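Local structure of inorganic pyrophosphatase (Thermus thermophilus, 2PRD) at residues F50-Y55 against Q133-T138; V44-Q49 against K140-K145. The protein catalyses the magnesium-dependent hydrolysis of inorganic pyrophosphate to two phosphate ions and works as a homohexamer. All coordinates share one frame; numbering follows the deposited sequence.

From the N terminus, the chain leaves strand 38-44, runs through the loop 44-49 and continues directly as 50-55 into strand 54-57. Some eighty residues later helix 126-138 carries 133-138, and the loop 140-145 follows it. The inner segments, 50-55 and 133-138, pair in contact 1, and the outer ones, 44-49 and 140-145, in contact 2, so the loop that contact 1 closes lies wholly within the larger one. Together they fasten the connection between strands 38-44 and 54-57 to the C-terminal part of helix 126-138 and its exit. L45 CD1 packs on F135 and Y51, Q49 OE1 probably hydrogen-bonds T138 OG1, and both contacts touch the second subunit.

Contact 1 of 2, residues F50-Y55 against Q133-T138; sequences FYPGDY and QHFFET
The loop at P52 passes the helix that carries F135, with P52 CA 7.4 Å from F135 CA, and no hydrogen bond joins 50-55 to 133-138. F135 does most of the touching: its CG stands anti to the backbone N (chi1 168°), which sends the ring out from the helix into the angle between Y51 and P52. Y51, its CG set beside the backbone N, supplies a flat pi surface, and F135 CZ sits 3.7 Å above the plane of that ring, over its centre. The two rings form an edge-to-face pair with planes at 58°. P52 instead covers a face of the F135 ring, its CD lying 3.7 Å from the ring centroid and only 13° off the normal, a CH-pi contact. Proline suits this place because its CD, bonded to the electron-withdrawing backbone N, carries slightly positive hydrogens toward the pi cloud. The carbonyl O of F50 approaches F135 CE1 obliquely at 3.4 Å. F135 CD2 lies over the centre of one face of the F136 ring, which also packs on strand 84-97. Beyond the segments, F135 stacks on Y139, and Y51 packs against K29; both Y139 and K29 are predicted to bind substrate, as is Y55, whose OH hydrogen-bonds D70, a predicted magnesium ligand. P52 also packs against A48 of the second subunit. Lacking polar bonds across it, the contact depends on shape and on aromatic electrostatics: a flat phenylalanine ring can present its rim to one partner and a face to another, joining the helix to a loop beside the predicted substrate pocket.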
ATOM      1  N   PHE A  50      -7.557 -10.930   7.978  1.00 10.57           N
ATOM      2  CA  PHE A  50      -7.996 -10.465   6.648  1.00 10.66           C
ATOM      3  C   PHE A  50      -8.487 -11.653   5.836  1.00 12.20           C
ATOM      4  O   PHE A  50      -8.054 -12.767   6.119  1.00 14.28           O
ATOM      5  CB  PHE A  50      -6.850  -9.701   5.961  1.00  4.36           C
ATOM      6  CG  PHE A  50      -5.598 -10.487   5.762  1.00 12.18           C
ATOM      7  CD1 PHE A  50      -5.550 -11.453   4.765  1.00  7.63           C
ATOM      8  CD2 PHE A  50      -4.489 -10.262   6.557  1.00 11.00           C
ATOM      9  CE1 PHE A  50      -4.402 -12.173   4.549  1.00 12.01           C
ATOM     10  CE2 PHE A  50      -3.337 -10.988   6.341  1.00 11.69           C
ATOM     11  CZ  PHE A  50      -3.305 -11.974   5.381  1.00 12.57           C
ATOM     12  N   TYR A  51      -9.373 -11.395   4.872  1.00 11.53           N
ATOM     13  CA  TYR A  51      -9.901 -12.470   4.023  1.00  5.29           C
ATOM     14  C   TYR A  51      -8.759 -13.063   3.242  1.00  8.36           C
ATOM     15  O   TYR A  51      -7.983 -12.307   2.628  1.00 10.40           O
ATOM     16  CB  TYR A  51     -10.987 -11.896   3.079  1.00  6.80           C
ATOM     17  CG  TYR A  51     -12.330 -11.967   3.785  1.00  4.85           C
ATOM     18  CD1 TYR A  51     -12.666 -11.083   4.796  1.00  3.53           C
ATOM     19  CD2 TYR A  51     -13.232 -12.962   3.449  1.00  8.45           C
ATOM     20  CE1 TYR A  51     -13.864 -11.204   5.473  1.00  1.16           C
ATOM     21  CE2 TYR A  51     -14.432 -13.127   4.144  1.00  8.44           C
ATOM     22  CZ  TYR A  51     -14.726 -12.231   5.147  1.00  7.60           C
ATOM     23  OH  TYR A  51     -15.926 -12.306   5.790  1.00 14.26           O
ATOM     24  N   PRO A  52      -8.659 -14.379   3.247  1.00  8.21           N
ATOM     25  CA  PRO A  52      -7.605 -15.101   2.539  1.00  6.48           C
ATOM     26  C   PRO A  52      -7.777 -15.088   1.046  1.00 11.69           C
ATOM     27  O   PRO A  52      -6.880 -15.491   0.266  1.00 15.06           O
ATOM     28  CB  PRO A  52      -7.614 -16.437   3.290  1.00  5.26           C
ATOM     29  CG  PRO A  52      -9.130 -16.642   3.412  1.00  7.33           C
ATOM     30  CD  PRO A  52      -9.567 -15.293   3.977  1.00 10.11           C
ATOM     31  N   GLY A  53      -8.886 -14.585   0.523  1.00  6.16           N
ATOM     32  CA  GLY A  53      -9.087 -14.501  -0.953  1.00  6.08           C
ATOM     33  C   GLY A  53     -10.233 -13.528  -1.099  1.00  2.82           C
ATOM     34  O   GLY A  53     -10.768 -13.222  -0.008  1.00  7.52           O
ATOM     35  N   ASP A  54     -10.596 -13.132  -2.289  1.00  9.63           N
ATOM     36  CA  ASP A  54     -11.702 -12.206  -2.527  1.00  9.39           C
ATOM     37  C   ASP A  54     -13.046 -12.888  -2.329  1.00  9.94           C
ATOM     38  O   ASP A  54     -13.250 -13.977  -2.859  1.00 11.62           O
ATOM     39  CB  ASP A  54     -11.632 -11.523  -3.945  1.00  1.16           C
ATOM     40  CG  ASP A  54     -10.314 -10.941  -4.273  1.00  3.37           C
ATOM     41  OD1 ASP A  54      -9.436 -11.643  -4.807  1.00  7.30           O
ATOM     42  OD2 ASP A  54     -10.113  -9.708  -4.053  1.00  6.80           O
ATOM     43  N   TYR A  55     -13.915 -12.281  -1.535  1.00  9.06           N
ATOM     44  CA  TYR A  55     -15.207 -12.858  -1.211  1.00  8.51           C
ATOM     45  C   TYR A  55     -16.415 -12.196  -1.854  1.00  4.01           C
ATOM     46  O   TYR A  55     -16.563 -10.982  -1.831  1.00 11.43           O
ATOM     47  CB  TYR A  55     -15.318 -12.877   0.334  1.00  8.40           C
ATOM     48  CG  TYR A  55     -16.580 -13.527   0.870  1.00  8.03           C
ATOM     49  CD1 TYR A  55     -16.636 -14.914   0.996  1.00 12.12           C
ATOM     50  CD2 TYR A  55     -17.684 -12.800   1.276  1.00 12.77           C
ATOM     51  CE1 TYR A  55     -17.775 -15.557   1.506  1.00 15.40           C
ATOM     52  CE2 TYR A  55     -18.799 -13.413   1.805  1.00 14.88           C
ATOM     53  CZ  TYR A  55     -18.831 -14.781   1.900  1.00 18.18           C
ATOM     54  OH  TYR A  55     -19.949 -15.430   2.399  1.00 27.04           O
ATOM     55  N   GLN A 133      -9.236 -22.648   5.887  1.00  6.78           N
ATOM     56  CA  GLN A 133      -9.960 -23.258   6.981  1.00  9.21           C
ATOM     57  C   GLN A 133      -9.726 -22.571   8.301  1.00 11.40           C
ATOM     58  O   GLN A 133     -10.682 -22.348   9.093  1.00 10.76           O
ATOM     59  CB  GLN A 133      -9.489 -24.740   7.050  1.00  7.11           C
ATOM     60  CG  GLN A 133     -10.007 -25.344   8.351  1.00 22.93           C
ATOM     61  CD  GLN A 133     -10.012 -26.861   8.236  1.00 33.51           C
ATOM     62  OE1 GLN A 133      -9.748 -27.331   7.127  1.00 25.27           O
ATOM     63  NE2 GLN A 133     -10.297 -27.554   9.326  1.00 31.23           N
ATOM     64  N   HIS A 134      -8.441 -22.280   8.573  1.00 13.80           N
ATOM     65  CA  HIS A 134      -8.139 -21.659   9.902  1.00 13.63           C
ATOM     66  C   HIS A 134      -8.792 -20.300   9.985  1.00 14.86           C
ATOM     67  O   HIS A 134      -9.194 -19.822  11.056  1.00 10.21           O
ATOM     68  CB  HIS A 134      -6.650 -21.736  10.165  1.00 10.47           C
ATOM     69  CG  HIS A 134      -6.124 -20.930  11.316  1.00  5.35           C
ATOM     70  ND1 HIS A 134      -5.696 -19.624  11.133  1.00 12.77           N
ATOM     71  CD2 HIS A 134      -5.940 -21.149  12.611  1.00  8.73           C
ATOM     72  CE1 HIS A 134      -5.280 -19.115  12.268  1.00  8.28           C
ATOM     73  NE2 HIS A 134      -5.442 -20.043  13.207  1.00  9.03           N
ATOM     74  N   PHE A 135      -9.003 -19.629   8.850  1.00 15.72           N
ATOM     75  CA  PHE A 135      -9.637 -18.298   8.856  1.00  9.10           C
ATOM     76  C   PHE A 135     -11.064 -18.390   9.328  1.00 10.49           C
ATOM     77  O   PHE A 135     -11.513 -17.716  10.283  1.00 13.08           O
ATOM     78  CB  PHE A 135      -9.520 -17.597   7.493  1.00  6.82           C
ATOM     79  CG  PHE A 135     -10.393 -16.370   7.385  1.00  9.70           C
ATOM     80  CD1 PHE A 135      -9.984 -15.157   7.858  1.00  3.48           C
ATOM     81  CD2 PHE A 135     -11.640 -16.459   6.797  1.00  5.86           C
ATOM     82  CE1 PHE A 135     -10.809 -14.041   7.740  1.00  4.30           C
ATOM     83  CE2 PHE A 135     -12.484 -15.386   6.680  1.00  1.16           C
ATOM     84  CZ  PHE A 135     -12.062 -14.146   7.140  1.00  2.59           C
ATOM     85  N   PHE A 136     -11.794 -19.283   8.650  1.00 12.13           N
ATOM     86  CA  PHE A 136     -13.206 -19.504   8.970  1.00 11.35           C
ATOM     87  C   PHE A 136     -13.359 -20.061  10.365  1.00 12.57           C
ATOM     88  O   PHE A 136     -14.425 -19.850  10.982  1.00 17.61           O
ATOM     89  CB  PHE A 136     -13.942 -20.321   7.892  1.00 12.13           C
ATOM     90  CG  PHE A 136     -14.253 -19.566   6.651  1.00  8.88           C
ATOM     91  CD1 PHE A 136     -15.213 -18.563   6.685  1.00  8.38           C
ATOM     92  CD2 PHE A 136     -13.572 -19.780   5.472  1.00 13.20           C
ATOM     93  CE1 PHE A 136     -15.477 -17.803   5.537  1.00  8.99           C
ATOM     94  CE2 PHE A 136     -13.828 -19.028   4.331  1.00 12.15           C
ATOM     95  CZ  PHE A 136     -14.795 -18.041   4.358  1.00 12.58           C
ATOM     96  N   GLU A 137     -12.377 -20.756  10.944  1.00 13.59           N
ATOM     97  CA  GLU A 137     -12.553 -21.273  12.312  1.00  2.32           C
ATOM     98  C   GLU A 137     -12.229 -20.305  13.408  1.00 10.64           C
ATOM     99  O   GLU A 137     -12.556 -20.582  14.566  1.00 13.30           O
ATOM    100  CB  GLU A 137     -11.733 -22.570  12.462  1.00 11.46           C
ATOM    101  CG  GLU A 137     -12.408 -23.677  11.659  1.00 21.32           C
ATOM    102  CD  GLU A 137     -11.747 -25.031  11.736  1.00 25.06           C
ATOM    103  OE1 GLU A 137     -10.528 -25.093  11.975  1.00 27.72           O
ATOM    104  OE2 GLU A 137     -12.480 -26.028  11.511  1.00 34.17           O
ATOM    105  N   THR A 138     -11.591 -19.159  13.109  1.00 12.98           N
ATOM    106  CA  THR A 138     -11.233 -18.229  14.176  1.00  7.69           C
ATOM    107  C   THR A 138     -11.787 -16.837  13.975  1.00  5.62           C
ATOM    108  O   THR A 138     -11.795 -16.053  14.950  1.00 15.13           O
ATOM    109  CB  THR A 138      -9.691 -18.107  14.273  1.00  7.35           C
ATOM    110  OG1 THR A 138      -9.164 -17.742  12.975  1.00 14.31           O
ATOM    111  CG2 THR A 138      -8.994 -19.400  14.650  1.00  9.10           C
TER

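Contact 2 of 2, residues V44-Q49 against K140-K145; sequences VLPGAQ and KALEAK. With SO4 (sulfate ion), chain B.
A carboxylate oxygen, E143 OE2, lies against the apolar ring of P46, 3.9 Å from P46 CD, while the carboxylate is paired through the same OE2 in a salt bridge with R43 NE. E143 lies athwart the proline ring, and this second-shell pairing could position R43, a predicted substrate-binding residue. The P46 ring and the L142 side chain run alongside one another, pointing opposite ways, with P46 CG 3.7 Å from L142 CB. L142 CG is anti to the carbonyl carbon (chi1 -62°), and its branched apolar chain packs on both neighbours, CD1 coming to 3.9 Å from G47 CA. G47 has no side chain, and Q49 NE2 packs close to its CA. K140 starts out away from 44-49, and its extended chain carries NZ to sulfate O1 at 3.0 Å; NZ also pairs with E98. The sulfate, probably from the crystallisation liquor, is also hydrogen-bonded to R43 and Y139, predicted substrate-binding residues, so it may mark a phosphate position. Q113 of the fourth subunit packs on P46 and E143, and H134 of the second on L142. The contact thus bridges the loop leaving strand 38-44 and the one between helix 126-138 and strand 150-156.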
ATOM      1  N   VAL A  44     -16.236  -4.524  10.741  1.00  9.64           N
ATOM      2  CA  VAL A  44     -14.767  -4.642  10.691  1.00  8.59           C
ATOM      3  C   VAL A  44     -14.441  -5.875  11.524  1.00 10.29           C
ATOM      4  O   VAL A  44     -14.928  -5.979  12.642  1.00 10.72           O
ATOM      5  CB  VAL A  44     -14.087  -3.391  11.243  1.00  7.91           C
ATOM      6  CG1 VAL A  44     -12.569  -3.411  11.138  1.00 13.81           C
ATOM      7  CG2 VAL A  44     -14.587  -2.156  10.508  1.00  8.59           C
ATOM      8  N   LEU A  45     -13.709  -6.822  10.963  1.00 10.94           N
ATOM      9  CA  LEU A  45     -13.352  -8.060  11.698  1.00 12.87           C
ATOM     10  C   LEU A  45     -12.642  -7.637  12.988  1.00  8.93           C
ATOM     11  O   LEU A  45     -11.758  -6.792  12.907  1.00 11.54           O
ATOM     12  CB  LEU A  45     -12.459  -8.920  10.825  1.00  6.81           C
ATOM     13  CG  LEU A  45     -12.900  -9.439   9.483  1.00 11.51           C
ATOM     14  CD1 LEU A  45     -11.755 -10.270   8.871  1.00  8.94           C
ATOM     15  CD2 LEU A  45     -14.166 -10.304   9.588  1.00 10.96           C
ATOM     16  N   PRO A  46     -13.031  -8.261  14.112  1.00  6.51           N
ATOM     17  CA  PRO A  46     -12.468  -7.904  15.391  1.00  6.05           C
ATOM     18  C   PRO A  46     -11.050  -8.371  15.675  1.00 11.83           C
ATOM     19  O   PRO A  46     -10.420  -7.789  16.571  1.00  9.70           O
ATOM     20  CB  PRO A  46     -13.516  -8.396  16.369  1.00  7.05           C
ATOM     21  CG  PRO A  46     -14.139  -9.597  15.664  1.00  3.20           C
ATOM     22  CD  PRO A  46     -14.128  -9.245  14.195  1.00  2.91           C
ATOM     23  N   GLY A  47     -10.570  -9.366  14.939  1.00 10.45           N
ATOM     24  CA  GLY A  47      -9.231  -9.896  15.178  1.00  8.70           C
ATOM     25  C   GLY A  47      -8.241  -9.389  14.177  1.00  8.55           C
ATOM     26  O   GLY A  47      -8.707  -8.783  13.212  1.00  9.11           O
ATOM     27  N   ALA A  48      -6.946  -9.645  14.435  1.00  6.55           N
ATOM     28  CA  ALA A  48      -5.972  -9.104  13.436  1.00  1.16           C
ATOM     29  C   ALA A  48      -5.909 -10.064  12.277  1.00  6.04           C
ATOM     30  O   ALA A  48      -4.927 -10.820  12.131  1.00  7.74           O
ATOM     31  CB  ALA A  48      -4.645  -9.015  14.225  1.00  8.57           C
ATOM     32  N   GLN A  49      -6.956 -10.078  11.457  1.00  5.96           N
ATOM     33  CA  GLN A  49      -7.122 -10.908  10.300  1.00  5.52           C
ATOM     34  C   GLN A  49      -7.633 -10.182   9.081  1.00  3.13           C
ATOM     35  O   GLN A  49      -8.098  -9.041   9.131  1.00 10.06           O
ATOM     36  CB  GLN A  49      -8.212 -12.032  10.584  1.00  6.94           C
ATOM     37  CG  GLN A  49      -7.813 -12.755  11.861  1.00 11.76           C
ATOM     38  CD  GLN A  49      -8.854 -13.736  12.347  1.00 11.01           C
ATOM     39  OE1 GLN A  49      -8.823 -14.915  11.993  1.00 10.01           O
ATOM     40  NE2 GLN A  49      -9.761 -13.244  13.179  1.00  4.05           N
ATOM     41  N   LYS A 140     -14.653 -15.537  13.712  1.00 17.14           N
ATOM     42  CA  LYS A 140     -15.861 -15.147  14.437  1.00 13.02           C
ATOM     43  C   LYS A 140     -15.744 -15.463  15.919  1.00 15.28           C
ATOM     44  O   LYS A 140     -16.682 -15.257  16.707  1.00 18.53           O
ATOM     45  CB  LYS A 140     -17.057 -15.790  13.768  1.00 12.83           C
ATOM     46  CG  LYS A 140     -17.654 -15.085  12.568  1.00  6.77           C
ATOM     47  CD  LYS A 140     -18.857 -15.858  12.089  1.00 16.23           C
ATOM     48  CE  LYS A 140     -19.657 -15.261  10.979  1.00 15.96           C
ATOM     49  NZ  LYS A 140     -20.979 -15.996  10.878  1.00 27.37           N
ATOM     50  N   ALA A 141     -14.531 -15.867  16.298  1.00 17.49           N
ATOM     51  CA  ALA A 141     -14.179 -16.196  17.665  1.00 15.35           C
ATOM     52  C   ALA A 141     -14.431 -15.038  18.600  1.00 15.92           C
ATOM     53  O   ALA A 141     -14.948 -15.364  19.697  1.00 20.01           O
ATOM     54  CB  ALA A 141     -12.807 -16.830  17.802  1.00 11.50           C
ATOM     55  N   LEU A 142     -14.167 -13.797  18.259  1.00 14.94           N
ATOM     56  CA  LEU A 142     -14.415 -12.630  19.111  1.00 10.15           C
ATOM     57  C   LEU A 142     -15.856 -12.134  19.085  1.00 14.47           C
ATOM     58  O   LEU A 142     -16.245 -11.153  19.744  1.00 18.55           O
ATOM     59  CB  LEU A 142     -13.429 -11.500  18.741  1.00 11.76           C
ATOM     60  CG  LEU A 142     -11.968 -11.914  18.983  1.00 12.67           C
ATOM     61  CD1 LEU A 142     -10.951 -10.945  18.508  1.00  4.65           C
ATOM     62  CD2 LEU A 142     -11.783 -12.057  20.509  1.00  6.42           C
ATOM     63  N   GLU A 143     -16.686 -12.848  18.345  1.00 13.25           N
ATOM     64  CA  GLU A 143     -18.097 -12.568  18.200  1.00 18.61           C
ATOM     65  C   GLU A 143     -18.974 -13.699  18.704  1.00 22.62           C
ATOM     66  O   GLU A 143     -20.129 -13.808  18.286  1.00 25.88           O
ATOM     67  CB  GLU A 143     -18.400 -12.344  16.708  1.00 27.22           C
ATOM     68  CG  GLU A 143     -18.195 -10.858  16.364  1.00 32.28           C
ATOM     69  CD  GLU A 143     -18.099 -10.738  14.852  1.00 31.95           C
ATOM     70  OE1 GLU A 143     -18.169 -11.816  14.238  1.00 41.82           O
ATOM     71  OE2 GLU A 143     -17.961  -9.614  14.364  1.00 35.02           O
ATOM     72  N   ALA A 144     -18.414 -14.495  19.577  1.00 23.44           N
ATOM     73  CA  ALA A 144     -19.068 -15.620  20.219  1.00 31.75           C
ATOM     74  C   ALA A 144     -20.164 -15.114  21.171  1.00 40.07           C
ATOM     75  O   ALA A 144     -21.278 -15.641  21.196  1.00 47.86           O
ATOM     76  CB  ALA A 144     -18.078 -16.414  21.072  1.00 20.11           C
ATOM     77  N   LYS A 145     -19.770 -14.117  21.937  1.00 45.82           N
ATOM     78  CA  LYS A 145     -20.607 -13.449  22.927  1.00 46.67           C
ATOM     79  C   LYS A 145     -21.721 -12.672  22.235  1.00 45.98           C
ATOM     80  O   LYS A 145     -22.485 -11.957  22.890  1.00 49.09           O
ATOM     81  CB  LYS A 145     -19.747 -12.472  23.750  1.00 54.21           C
ATOM     82  CG  LYS A 145     -19.217 -11.301  22.921  1.00 59.75           C
ATOM     83  CD  LYS A 145     -18.397 -10.346  23.786  1.00 64.56           C
ATOM     84  CE  LYS A 145     -17.488  -9.460  22.933  1.00 62.49           C
ATOM     85  NZ  LYS A 145     -16.481 -10.289  22.193  1.00 61.22           N
TER
HETATM   86  S   SO4 B 175     -20.296 -13.651   7.474  1.00 25.08           S
HETATM   87  O1  SO4 B 175     -21.180 -14.572   8.261  1.00 26.08           O
HETATM   88  O2  SO4 B 175     -18.898 -13.745   8.027  1.00 28.78           O
HETATM   89  O3  SO4 B 175     -20.314 -13.748   5.989  1.00 23.32           O
HETATM   90  O4  SO4 B 175     -20.828 -12.257   7.794  1.00 37.22           O